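Local structure of alpha-fucosidase (Bifidobacterium bifidum, 2EAB) at residues Y277-T282 against T302-V307; K356-G361 against L747-A752; S387-Q392 against G438-P443; D737-Y742 against L805-A810. The protein probably releases alpha-1,2-linked L-fucose from glycans by hydrolysis, this chain being the calcium-binding catalytic piece of a longer bifidobacterial glycoside hydrolase of family 95. One frame throughout, in Å; residues are numbered along the deposited sequence.

Contact 1 of 4, residues Y277-T282 against T302-V307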
loop_
_atom_site.group_PDB
_atom_site.type_symbol
_atom_site.label_atom_id
_atom_site.label_comp_id
_atom_site.label_asym_id
_atom_site.label_seq_id
_atom_site.Cartn_x
_atom_site.Cartn_y
_atom_site.Cartn_z
ATOM N N TYR A 277 -13.307 26.918 3.607
ATOM C CA TYR A 277 -12.090 26.489 2.935
ATOM C C TYR A 277 -11.028 26.238 3.992
ATOM O O TYR A 277 -10.703 27.126 4.788
ATOM C CB TYR A 277 -11.627 27.537 1.926
ATOM C CG TYR A 277 -12.605 27.734 0.792
ATOM C CD1 TYR A 277 -12.626 26.858 -0.297
ATOM C CD2 TYR A 277 -13.524 28.782 0.816
ATOM C CE1 TYR A 277 -13.531 27.028 -1.340
ATOM C CE2 TYR A 277 -14.434 28.958 -0.223
ATOM C CZ TYR A 277 -14.426 28.080 -1.296
ATOM O OH TYR A 277 -15.325 28.248 -2.322
ATOM N N ILE A 278 -10.510 25.015 3.998
ATOM C CA ILE A 278 -9.590 24.560 5.033
ATOM C C ILE A 278 -8.287 24.117 4.383
ATOM O O ILE A 278 -8.289 23.286 3.468
ATOM C CB ILE A 278 -10.194 23.389 5.846
ATOM C CG1 ILE A 278 -11.530 23.802 6.481
ATOM C CG2 ILE A 278 -9.211 22.914 6.913
ATOM C CD1 ILE A 278 -12.640 22.784 6.301
ATOM N N ALA A 279 -7.177 24.679 4.849
ATOM C CA ALA A 279 -5.862 24.270 4.368
ATOM C C ALA A 279 -4.920 24.062 5.541
ATOM O O ALA A 279 -5.131 24.612 6.624
ATOM C CB ALA A 279 -5.297 25.296 3.405
ATOM N N ALA A 280 -3.878 23.263 5.322
ATOM C CA ALA A 280 -2.878 23.011 6.346
ATOM C C ALA A 280 -1.560 22.649 5.697
ATOM O O ALA A 280 -1.529 22.122 4.578
ATOM C CB ALA A 280 -3.331 21.902 7.276
ATOM N N ALA A 281 -0.470 22.930 6.402
ATOM C CA ALA A 281 0.866 22.587 5.937
ATOM C C ALA A 281 1.847 22.583 7.086
ATOM O O ALA A 281 1.604 23.181 8.145
ATOM C CB ALA A 281 1.339 23.568 4.883
ATOM N N THR A 282 2.965 21.903 6.852
ATOM C CA THR A 282 4.132 21.984 7.709
ATOM C C THR A 282 5.311 22.439 6.857
ATOM O O THR A 282 5.190 22.564 5.630
ATOM C CB THR A 282 4.501 20.622 8.340
ATOM O OG1 THR A 282 5.117 19.789 7.351
ATOM C CG2 THR A 282 3.285 19.917 8.931
ATOM N N THR A 302 1.835 32.497 5.334
ATOM C CA THR A 302 1.501 33.171 4.081
ATOM C C THR A 302 1.075 32.151 3.024
ATOM O O THR A 302 0.096 32.360 2.303
ATOM C CB THR A 302 2.701 34.011 3.590
ATOM O OG1 THR A 302 3.009 35.002 4.579
ATOM C CG2 THR A 302 2.403 34.706 2.258
ATOM N N ARG A 303 1.804 31.038 2.961
ATOM C CA ARG A 303 1.533 29.976 1.999
ATOM C C ARG A 303 0.147 29.358 2.203
ATOM O O ARG A 303 -0.622 29.220 1.250
ATOM C CB ARG A 303 2.632 28.914 2.084
ATOM C CG ARG A 303 2.416 27.713 1.188
ATOM C CD ARG A 303 3.711 26.980 0.902
ATOM N NE ARG A 303 4.397 26.424 2.075
ATOM C CZ ARG A 303 4.135 25.238 2.625
ATOM N NH1 ARG A 303 3.149 24.475 2.164
ATOM N NH2 ARG A 303 4.864 24.820 3.653
ATOM N N VAL A 304 -0.167 28.998 3.444
ATOM C CA VAL A 304 -1.462 28.404 3.764
ATOM C C VAL A 304 -2.596 29.406 3.529
ATOM O O VAL A 304 -3.649 29.044 3.006
ATOM C CB VAL A 304 -1.489 27.850 5.207
ATOM C CG1 VAL A 304 -2.881 27.356 5.577
ATOM C CG2 VAL A 304 -0.472 26.713 5.354
ATOM N N ALA A 305 -2.363 30.669 3.887
ATOM C CA ALA A 305 -3.352 31.729 3.662
ATOM C C ALA A 305 -3.714 31.870 2.187
ATOM O O ALA A 305 -4.883 32.058 1.840
ATOM C CB ALA A 305 -2.852 33.057 4.218
ATOM N N LYS A 306 -2.710 31.764 1.323
ATOM C CA LYS A 306 -2.922 31.895 -0.114
ATOM C C LYS A 306 -3.724 30.720 -0.673
ATOM O O LYS A 306 -4.494 30.891 -1.619
ATOM C CB LYS A 306 -1.586 32.039 -0.844
ATOM C CG LYS A 306 -1.705 32.466 -2.298
ATOM C CD LYS A 306 -0.339 32.603 -2.945
ATOM C CE LYS A 306 -0.440 33.117 -4.372
ATOM N NZ LYS A 306 -1.087 32.131 -5.276
ATOM N N VAL A 307 -3.552 29.532 -0.091
ATOM C CA VAL A 307 -4.328 28.364 -0.513
ATOM C C VAL A 307 -5.822 28.623 -0.329
ATOM O O VAL A 307 -6.604 28.444 -1.265
ATOM C CB VAL A 307 -3.924 27.067 0.232
ATOM C CG1 VAL A 307 -4.852 25.922 -0.151
ATOM C CG2 VAL A 307 -2.481 26.698 -0.075
#

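Contact 2 of 4, residues K356-G361 against L747-A752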
loop_
_atom_site.group_PDB
_atom_site.type_symbol
_atom_site.label_atom_id
_atom_site.label_comp_id
_atom_site.label_asym_id
_atom_site.label_seq_id
_atom_site.Cartn_x
_atom_site.Cartn_y
_atom_site.Cartn_z
ATOM N N LYS A 356 -23.533 -6.490 8.413
ATOM C CA LYS A 356 -24.129 -7.364 9.418
ATOM C C LYS A 356 -24.811 -8.575 8.777
ATOM O O LYS A 356 -24.644 -9.698 9.247
ATOM C CB LYS A 356 -25.113 -6.585 10.291
ATOM C CG LYS A 356 -25.487 -7.291 11.583
ATOM C CD LYS A 356 -26.247 -6.356 12.511
ATOM C CE LYS A 356 -26.543 -7.014 13.846
ATOM N NZ LYS A 356 -27.224 -6.069 14.776
ATOM N N ALA A 357 -25.562 -8.341 7.702
ATOM C CA ALA A 357 -26.237 -9.420 6.977
ATOM C C ALA A 357 -25.224 -10.391 6.367
ATOM O O ALA A 357 -25.411 -11.606 6.410
ATOM C CB ALA A 357 -27.156 -8.854 5.904
ATOM N N TYR A 358 -24.144 -9.847 5.808
ATOM C CA TYR A 358 -23.072 -10.662 5.246
ATOM C C TYR A 358 -22.462 -11.552 6.332
ATOM O O TYR A 358 -22.252 -12.744 6.117
ATOM C CB TYR A 358 -22.011 -9.760 4.623
ATOM C CG TYR A 358 -21.069 -10.428 3.644
ATOM C CD1 TYR A 358 -21.278 -10.325 2.266
ATOM C CD2 TYR A 358 -19.946 -11.126 4.087
ATOM C CE1 TYR A 358 -20.400 -10.914 1.359
ATOM C CE2 TYR A 358 -19.069 -11.723 3.191
ATOM C CZ TYR A 358 -19.301 -11.613 1.832
ATOM O OH TYR A 358 -18.421 -12.204 0.956
ATOM N N GLN A 359 -22.203 -10.966 7.501
ATOM C CA GLN A 359 -21.630 -11.692 8.639
ATOM C C GLN A 359 -22.553 -12.793 9.159
ATOM O O GLN A 359 -22.090 -13.865 9.547
ATOM C CB GLN A 359 -21.289 -10.728 9.782
ATOM C CG GLN A 359 -20.104 -9.815 9.486
ATOM C CD GLN A 359 -19.939 -8.690 10.493
ATOM O OE1 GLN A 359 -20.915 -8.158 11.028
ATOM N NE2 GLN A 359 -18.690 -8.299 10.734
ATOM N N ARG A 360 -23.854 -12.515 9.162
ATOM C CA ARG A 360 -24.847 -13.447 9.700
ATOM C C ARG A 360 -25.288 -14.501 8.684
ATOM O O ARG A 360 -25.925 -15.494 9.047
ATOM C CB ARG A 360 -26.055 -12.681 10.248
ATOM C CG ARG A 360 -25.747 -11.878 11.507
ATOM C CD ARG A 360 -26.934 -11.043 11.966
ATOM N NE ARG A 360 -28.074 -11.867 12.372
ATOM C CZ ARG A 360 -28.250 -12.368 13.593
ATOM N NH1 ARG A 360 -27.359 -12.144 14.552
ATOM N NH2 ARG A 360 -29.323 -13.102 13.854
ATOM N N GLY A 361 -24.942 -14.283 7.418
ATOM C CA GLY A 361 -25.294 -15.210 6.346
ATOM C C GLY A 361 -26.708 -15.028 5.828
ATOM O O GLY A 361 -27.277 -15.948 5.237
ATOM N N LEU A 747 -14.058 -14.420 4.116
ATOM C CA LEU A 747 -13.577 -14.392 5.490
ATOM C C LEU A 747 -13.050 -13.021 5.893
ATOM O O LEU A 747 -13.259 -12.596 7.030
ATOM C CB LEU A 747 -12.539 -15.487 5.735
ATOM C CG LEU A 747 -13.097 -16.917 5.781
ATOM C CD1 LEU A 747 -11.983 -17.950 5.684
ATOM C CD2 LEU A 747 -13.952 -17.151 7.028
ATOM N N GLN A 748 -12.379 -12.322 4.973
ATOM C CA GLN A 748 -11.937 -10.956 5.247
ATOM C C GLN A 748 -13.127 -10.040 5.518
ATOM O O GLN A 748 -13.114 -9.256 6.468
ATOM C CB GLN A 748 -11.088 -10.389 4.107
ATOM C CG GLN A 748 -10.587 -8.975 4.420
ATOM C CD GLN A 748 -9.781 -8.347 3.305
ATOM O OE1 GLN A 748 -9.991 -8.634 2.129
ATOM N NE2 GLN A 748 -8.858 -7.464 3.672
ATOM N N LEU A 749 -14.159 -10.148 4.688
ATOM C CA LEU A 749 -15.338 -9.310 4.848
ATOM C C LEU A 749 -16.064 -9.610 6.158
ATOM O O LEU A 749 -16.560 -8.700 6.811
ATOM C CB LEU A 749 -16.271 -9.437 3.637
ATOM C CG LEU A 749 -16.019 -8.425 2.508
ATOM C CD1 LEU A 749 -14.554 -8.386 2.057
ATOM C CD2 LEU A 749 -16.915 -8.704 1.318
ATOM N N LYS A 750 -16.097 -10.877 6.553
ATOM C CA LYS A 750 -16.788 -11.273 7.783
ATOM C C LYS A 750 -16.005 -10.961 9.060
ATOM O O LYS A 750 -16.601 -10.677 10.104
ATOM C CB LYS A 750 -17.137 -12.760 7.755
ATOM C CG LYS A 750 -18.230 -13.115 6.769
ATOM C CD LYS A 750 -18.433 -14.617 6.691
ATOM C CE LYS A 750 -19.453 -14.960 5.628
ATOM N NZ LYS A 750 -19.673 -16.424 5.531
ATOM N N ASN A 751 -14.678 -11.002 8.971
ATOM C CA ASN A 751 -13.830 -11.003 10.164
ATOM C C ASN A 751 -12.764 -9.912 10.237
ATOM O O ASN A 751 -12.010 -9.864 11.207
ATOM C CB ASN A 751 -13.155 -12.369 10.316
ATOM C CG ASN A 751 -14.151 -13.496 10.471
ATOM O OD1 ASN A 751 -14.887 -13.561 11.455
ATOM N ND2 ASN A 751 -14.182 -14.395 9.495
ATOM N N ALA A 752 -12.693 -9.046 9.232
ATOM C CA ALA A 752 -11.617 -8.051 9.181
ATOM C C ALA A 752 -12.039 -6.711 8.576
ATOM O O ALA A 752 -11.193 -5.930 8.125
ATOM C CB ALA A 752 -10.384 -8.620 8.464
HETATM O O HOH W 1 -15.982 -7.763 9.340
HETATM O O HOH W 2 -22.158 -16.140 7.296
#

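Contact 3 of 4, residues S387-Q392 against G438-P443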
loop_
_atom_site.group_PDB
_atom_site.type_symbol
_atom_site.label_atom_id
_atom_site.label_comp_id
_atom_site.label_asym_id
_atom_site.label_seq_id
_atom_site.Cartn_x
_atom_site.Cartn_y
_atom_site.Cartn_z
ATOM N N SER A 387 -2.762 8.842 -1.588
ATOM C CA SER A 387 -1.540 8.728 -2.373
ATOM C C SER A 387 -1.734 9.345 -3.753
ATOM O O SER A 387 -2.174 8.674 -4.690
ATOM C CB SER A 387 -1.140 7.251 -2.484
ATOM O OG SER A 387 0.095 7.086 -3.159
ATOM N N ARG A 388 -1.424 10.630 -3.883
ATOM C CA ARG A 388 -1.537 11.291 -5.180
ATOM C C ARG A 388 -0.157 11.564 -5.763
ATOM O O ARG A 388 0.850 11.487 -5.055
ATOM C CB ARG A 388 -2.368 12.574 -5.074
ATOM C CG ARG A 388 -3.846 12.331 -4.777
ATOM C CD ARG A 388 -4.529 11.508 -5.871
ATOM N NE ARG A 388 -4.466 12.145 -7.190
ATOM C CZ ARG A 388 -5.376 12.991 -7.671
ATOM N NH1 ARG A 388 -6.451 13.314 -6.960
ATOM N NH2 ARG A 388 -5.208 13.509 -8.883
ATOM N N GLU A 389 -0.112 11.883 -7.057
ATOM C CA GLU A 389 1.155 12.158 -7.746
ATOM C C GLU A 389 1.978 13.205 -7.022
ATOM O O GLU A 389 3.207 13.132 -7.017
ATOM C CB GLU A 389 0.913 12.637 -9.179
ATOM C CG GLU A 389 0.265 11.618 -10.074
ATOM C CD GLU A 389 -0.347 12.237 -11.315
ATOM O OE1 GLU A 389 0.421 12.713 -12.180
ATOM O OE2 GLU A 389 -1.598 12.234 -11.426
ATOM N N ASN A 390 1.301 14.174 -6.415
ATOM C CA ASN A 390 1.988 15.251 -5.723
ATOM C C ASN A 390 1.996 15.133 -4.196
ATOM O O ASN A 390 2.346 16.088 -3.504
ATOM C CB ASN A 390 1.450 16.614 -6.171
ATOM C CG ASN A 390 0.014 16.855 -5.738
ATOM O OD1 ASN A 390 -0.631 15.998 -5.130
ATOM N ND2 ASN A 390 -0.494 18.038 -6.055
ATOM N N SER A 391 1.636 13.965 -3.669
ATOM C CA SER A 391 1.829 13.693 -2.244
ATOM C C SER A 391 3.304 13.750 -1.913
ATOM O O SER A 391 4.151 13.321 -2.709
ATOM C CB SER A 391 1.313 12.304 -1.870
ATOM O OG SER A 391 -0.096 12.236 -1.932
ATOM N N GLN A 392 3.617 14.267 -0.734
ATOM C CA GLN A 392 5.001 14.261 -0.289
ATOM C C GLN A 392 5.447 12.900 0.229
ATOM O O GLN A 392 6.634 12.592 0.187
ATOM C CB GLN A 392 5.236 15.337 0.765
ATOM C CG GLN A 392 5.010 16.741 0.241
ATOM C CD GLN A 392 5.625 17.784 1.130
ATOM O OE1 GLN A 392 6.839 17.955 1.146
ATOM N NE2 GLN A 392 4.790 18.486 1.884
ATOM N N GLY A 438 -1.754 3.957 -11.854
ATOM C CA GLY A 438 -0.290 3.893 -11.883
ATOM C C GLY A 438 0.413 5.171 -11.458
ATOM O O GLY A 438 1.455 5.123 -10.794
ATOM N N GLU A 439 -0.145 6.320 -11.830
ATOM C CA GLU A 439 0.474 7.595 -11.469
ATOM C C GLU A 439 0.531 7.801 -9.955
ATOM O O GLU A 439 1.361 8.562 -9.452
ATOM C CB GLU A 439 -0.245 8.764 -12.147
ATOM C CG GLU A 439 -1.660 9.004 -11.667
ATOM C CD GLU A 439 -2.719 8.358 -12.533
ATOM O OE1 GLU A 439 -2.504 7.236 -13.045
ATOM O OE2 GLU A 439 -3.784 8.993 -12.703
ATOM N N LEU A 440 -0.348 7.111 -9.234
ATOM C CA LEU A 440 -0.446 7.273 -7.790
ATOM C C LEU A 440 0.661 6.528 -7.043
ATOM O O LEU A 440 0.786 6.658 -5.825
ATOM C CB LEU A 440 -1.837 6.880 -7.289
ATOM C CG LEU A 440 -3.025 7.572 -7.969
ATOM C CD1 LEU A 440 -4.297 7.349 -7.176
ATOM C CD2 LEU A 440 -2.795 9.059 -8.173
ATOM N N ALA A 441 1.483 5.771 -7.771
ATOM C CA ALA A 441 2.678 5.156 -7.197
ATOM C C ALA A 441 3.830 6.145 -7.053
ATOM O O ALA A 441 4.822 5.842 -6.388
ATOM C CB ALA A 441 3.118 3.977 -8.040
ATOM N N GLU A 442 3.716 7.318 -7.671
ATOM C CA GLU A 442 4.819 8.283 -7.665
ATOM C C GLU A 442 5.406 8.559 -6.269
ATOM O O GLU A 442 6.626 8.524 -6.112
ATOM C CB GLU A 442 4.427 9.590 -8.370
ATOM C CG GLU A 442 5.506 10.688 -8.355
ATOM C CD GLU A 442 6.852 10.253 -8.930
ATOM O OE1 GLU A 442 6.884 9.410 -9.856
ATOM O OE2 GLU A 442 7.885 10.780 -8.460
ATOM N N PRO A 443 4.560 8.843 -5.257
ATOM C CA PRO A 443 5.166 9.087 -3.940
ATOM C C PRO A 443 5.931 7.891 -3.365
ATOM O O PRO A 443 6.858 8.095 -2.586
ATOM C CB PRO A 443 3.975 9.470 -3.053
ATOM C CG PRO A 443 2.784 8.968 -3.764
ATOM C CD PRO A 443 3.100 9.048 -5.227
HETATM O O HOH W 3 7.661 10.149 -0.923
#

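Contact 4 of 4, residues D737-Y742 against L805-A810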
loop_
_atom_site.group_PDB
_atom_site.type_symbol
_atom_site.label_atom_id
_atom_site.label_comp_id
_atom_site.label_asym_id
_atom_site.label_seq_id
_atom_site.Cartn_x
_atom_site.Cartn_y
_atom_site.Cartn_z
ATOM N N ASP A 737 -6.719 -21.239 -7.957
ATOM C CA ASP A 737 -7.859 -21.738 -7.184
ATOM C C ASP A 737 -8.745 -20.561 -6.773
ATOM O O ASP A 737 -8.613 -20.014 -5.672
ATOM C CB ASP A 737 -7.373 -22.533 -5.963
ATOM C CG ASP A 737 -8.509 -23.189 -5.179
ATOM O OD1 ASP A 737 -9.693 -22.882 -5.424
ATOM O OD2 ASP A 737 -8.195 -24.007 -4.286
ATOM N N GLY A 738 -9.650 -20.183 -7.672
ATOM C CA GLY A 738 -10.568 -19.078 -7.430
ATOM C C GLY A 738 -11.546 -19.332 -6.301
ATOM O O GLY A 738 -11.957 -18.397 -5.625
ATOM N N ASN A 739 -11.931 -20.589 -6.097
ATOM C CA ASN A 739 -12.859 -20.920 -5.019
ATOM C C ASN A 739 -12.265 -20.659 -3.638
ATOM O O ASN A 739 -12.892 -20.005 -2.808
ATOM C CB ASN A 739 -13.354 -22.360 -5.151
ATOM C CG ASN A 739 -14.269 -22.549 -6.346
ATOM O OD1 ASN A 739 -14.907 -21.605 -6.812
ATOM N ND2 ASN A 739 -14.339 -23.777 -6.848
ATOM N N THR A 740 -11.051 -21.147 -3.405
ATOM C CA THR A 740 -10.380 -20.896 -2.133
ATOM C C THR A 740 -10.096 -19.403 -1.966
ATOM O O THR A 740 -10.276 -18.851 -0.878
ATOM C CB THR A 740 -9.098 -21.733 -1.986
ATOM O OG1 THR A 740 -9.443 -23.118 -2.090
ATOM C CG2 THR A 740 -8.448 -21.497 -0.632
ATOM N N THR A 741 -9.670 -18.747 -3.047
ATOM C CA THR A 741 -9.394 -17.311 -3.016
ATOM C C THR A 741 -10.643 -16.538 -2.609
ATOM O O THR A 741 -10.589 -15.674 -1.725
ATOM C CB THR A 741 -8.881 -16.791 -4.373
ATOM O OG1 THR A 741 -7.741 -17.551 -4.775
ATOM C CG2 THR A 741 -8.469 -15.334 -4.261
ATOM N N TYR A 742 -11.765 -16.856 -3.251
ATOM C CA TYR A 742 -13.029 -16.217 -2.920
ATOM C C TYR A 742 -13.439 -16.460 -1.466
ATOM O O TYR A 742 -13.929 -15.557 -0.790
ATOM C CB TYR A 742 -14.152 -16.663 -3.865
ATOM C CG TYR A 742 -15.481 -16.142 -3.405
ATOM C CD1 TYR A 742 -15.798 -14.793 -3.534
ATOM C CD2 TYR A 742 -16.396 -16.981 -2.775
ATOM C CE1 TYR A 742 -17.005 -14.292 -3.075
ATOM C CE2 TYR A 742 -17.609 -16.493 -2.314
ATOM C CZ TYR A 742 -17.904 -15.147 -2.462
ATOM O OH TYR A 742 -19.097 -14.653 -1.997
ATOM N N LEU A 805 -11.046 -17.444 -11.375
ATOM C CA LEU A 805 -12.425 -17.000 -11.304
ATOM C C LEU A 805 -13.214 -17.908 -10.364
ATOM O O LEU A 805 -13.268 -19.120 -10.573
ATOM C CB LEU A 805 -13.052 -17.013 -12.696
ATOM C CG LEU A 805 -14.531 -16.635 -12.792
ATOM C CD1 LEU A 805 -14.734 -15.154 -12.513
ATOM C CD2 LEU A 805 -15.071 -17.009 -14.158
ATOM N N PRO A 806 -13.818 -17.327 -9.313
ATOM C CA PRO A 806 -14.604 -18.147 -8.394
ATOM C C PRO A 806 -15.883 -18.659 -9.040
ATOM O O PRO A 806 -16.516 -17.940 -9.815
ATOM C CB PRO A 806 -14.972 -17.168 -7.270
ATOM C CG PRO A 806 -14.069 -15.995 -7.440
ATOM C CD PRO A 806 -13.797 -15.913 -8.899
ATOM N N ASP A 807 -16.266 -19.887 -8.703
ATOM C CA ASP A 807 -17.550 -20.430 -9.148
ATOM C C ASP A 807 -18.718 -19.576 -8.642
ATOM O O ASP A 807 -19.786 -19.553 -9.260
ATOM C CB ASP A 807 -17.720 -21.886 -8.699
ATOM C CG ASP A 807 -16.720 -22.833 -9.351
ATOM O OD1 ASP A 807 -16.088 -22.467 -10.365
ATOM O OD2 ASP A 807 -16.566 -23.963 -8.841
ATOM N N ALA A 808 -18.503 -18.867 -7.533
ATOM C CA ALA A 808 -19.502 -17.961 -6.960
ATOM C C ALA A 808 -19.867 -16.805 -7.898
ATOM O O ALA A 808 -20.952 -16.226 -7.785
ATOM C CB ALA A 808 -19.017 -17.419 -5.619
ATOM N N TRP A 809 -18.957 -16.464 -8.810
ATOM C CA TRP A 809 -19.193 -15.400 -9.780
ATOM C C TRP A 809 -19.360 -16.015 -11.170
ATOM O O TRP A 809 -18.457 -15.948 -12.006
ATOM C CB TRP A 809 -18.047 -14.380 -9.775
ATOM C CG TRP A 809 -17.742 -13.734 -8.442
ATOM C CD1 TRP A 809 -18.541 -13.691 -7.328
ATOM C CD2 TRP A 809 -16.563 -12.995 -8.114
ATOM N NE1 TRP A 809 -17.916 -12.989 -6.319
ATOM C CE2 TRP A 809 -16.701 -12.550 -6.778
ATOM C CE3 TRP A 809 -15.401 -12.664 -8.821
ATOM C CZ2 TRP A 809 -15.713 -11.796 -6.135
ATOM C CZ3 TRP A 809 -14.420 -11.919 -8.181
ATOM C CH2 TRP A 809 -14.584 -11.491 -6.851
ATOM N N ALA A 810 -20.525 -16.617 -11.409
ATOM C CA ALA A 810 -20.784 -17.362 -12.644
ATOM C C ALA A 810 -20.759 -16.476 -13.887
ATOM O O ALA A 810 -20.333 -16.900 -14.962
ATOM C CB ALA A 810 -22.115 -18.102 -12.547
HETATM O O HOH W 4 -11.036 -20.724 -10.262
HETATM O O HOH W 5 -16.517 -19.723 -5.514
#

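Contact 1 of 4, residues Y277-T282 against T302-V307
Ala279 and Ala281 of a strand turn their methyls to Val304 and Val307 of a helix. Ala279 CB lies 3.6 Å from Val307 CG1 and also meets Val304 CG1, while Ala281 CB rests 3.7 Å from Val304 CG2. Val304 straddles the two alanines because CG1 stands anti to its backbone N (chi1 175°), which leaves CG2 beside that N and sends one branch to each methyl. With side chains this small, the strand and helix axes approach to 7.7 Å. The polar part belongs to Arg303, whose chain bends at chi3 and brings the guanidinium to the end of the strand. NH2 donates to Thr282 O over 3.0 Å. The oxygen lies in the guanidinium plane, but the donor stands above the carbonyl plane. NH1 passes close to Ala281 CB, and NE forms a salt bridge with Glu295. A leucine here would probably leave Thr282 O without this donor and Glu295 without this counter-charge. The helix runs nearly antiparallel to the strand, at 154°, and packs on one face of the large antiparallel sheet, also touching strands 190-197 and 241-250, in the N-terminal beta domain that precedes the helical catalytic domain in family 95.

Contact 2 of 4, residues K356-G361 against L747-A752
Lys750 is gripped at both ends by the side chain and backbone of one residue, Gln359: directly at its carbonyl, and through a water at its ammonium. The setting is a helix-helix crossing at the C-terminal ends of helices 351-360 and 738-751, in the catalytic domain, with axes 9.0 Å apart and inclined at -114°. The first helix finishes in a Schellman motif, with Gly361 at positive phi as its C-prime residue. Tyr358 supplies the apolar surface. A chi1 of -162° puts its ring on the far side of CB from the amide nitrogen and carries it toward the other helix, and Leu749 CD2 sits over one face, 4.2 Å from the centroid, in a CH-pi contact. Lys750 comes instead at the ring edge, CG 3.8 Å from Tyr358 CD2, its chain running across the tyrosine. The phenol oxygen is held by Glu372 of helix 365-386, which also packs against Leu749. Extended beyond CG, the Lys750 chain passes Tyr358 O, and its NZ donates to a water, which in turn donates to Gln359 O. At the other end Gln359 NE2 donates to Lys750 O over 3.2 Å, from 41° above the carbonyl plane.

Contact 3 of 4, residues S387-Q392 against G438-P443
Ser387 and Pro443 meet where a loop passes the start of a helix. Ser387 OG points opposite its own amide nitrogen (chi1 -176°) and donates to Leu440 O over 2.8 Å, in the carbonyl plane; the same OG lies 3.3 Å from Pro443 CG. Tyr429 OH is a second partner of this hydroxyl. Losing the hydroxyl, as with an alanine here, is likely to leave Leu440 O without this donor and cost Tyr429 OH this partner. Leu440 in turn lays its side chain along Ser387 O, CB at 3.2 Å, and its CD2 reaches Arg388 NE, the two side chains running alongside each other in one direction. The Arg388 guanidinium goes on to a salt bridge with Asp326. Glu439 has CG in the crowded position between backbone N and carbonyl carbon (chi1 67°), which sets its CB and CG against the Glu389 carboxylate, CG 3.2 Å from Glu389 OE2. The carboxylate planes stand 90° apart, with the two OE2 atoms 4.1 Å from each other, a like-charge approach probably eased by Arg333, which pairs with Glu439. The loop is braced by a type I turn from Arg388 to Ser391, whose OG accepts from Arg388 N. Ser391 OG also bonds Gly57 O and Gln392 N bonds Glu77 OE1; Gly57 and Glu77 belong to the calcium site. The loop thus leaves helix 365-386 and runs between that site and the head of helix 442-450, with helix 316-331 touching Arg388 and Glu439.

Contact 4 of 4, residues D737-Y742 against L805-A810
Asn739 and Asp807 meet with amide and carboxylate planes 74° apart, and are joined by two hydrogen bonds. Asn739 OD1 receives Asp807 N at 2.9 Å, nearly along the C=O axis, while ND2 donates over 3.0 Å to Asp807 OD2. The carboxylate oxygen lies close to the amide plane, yet the donor meets it from well above the carboxylate plane. A water adds a further tie between Asn739 OD1 and Ala808 N. One helical turn on, chi1 of 172° swings the Tyr742 ring away from its amide N and toward the loop. Its CB packs 3.5 Å from Pro806 CB, the two side chains roughly perpendicular, and Ala808 CB sits over one ring face, 4.0 Å from the centroid, as a CH-pi contact. This surface belongs to the start of helix 738-751, where Asp737 is the N-cap: its OD1 accepts from Thr740 N and its OD2 from Thr740 OG1. The facing residues form a type I turn, Pro806 to Trp809, on the loop leading into strand 812-819, so the contact joins the helical catalytic domain to the C-terminal beta domain. Gly738 lies against this loop so closely that a beta carbon would run into Leu805 C and Pro806 N. The Tyr742 and Trp809 rings are inclined to each other, planes at 72°, with Tyr742 CE1 3.6 Å from Trp809 NE1. Glu372 is shared by both: OE2 bonds Tyr742 OH, and OE1 accepts from Trp809 NE1.

In the fold
Contacts 2 and 4 share helix 738-751, one near its end and the other at its start, with centres about 17 Å apart. They touch where Tyr358 OH packs 3.9 Å from Tyr742 OH, at the shared Glu372. Contact 3 lies nearer the centre of the chain, and the side chain of Ser391 is about 4 Å from the bound calcium ion. Contact 1, in the N-terminal domain, has its centre about 21 Å from that of contact 3; its Thr282 side chain is about 12 Å from the calcium. Contacts 1 and 4 sit on opposite sides of the chain's centre, about 48 Å apart between centres.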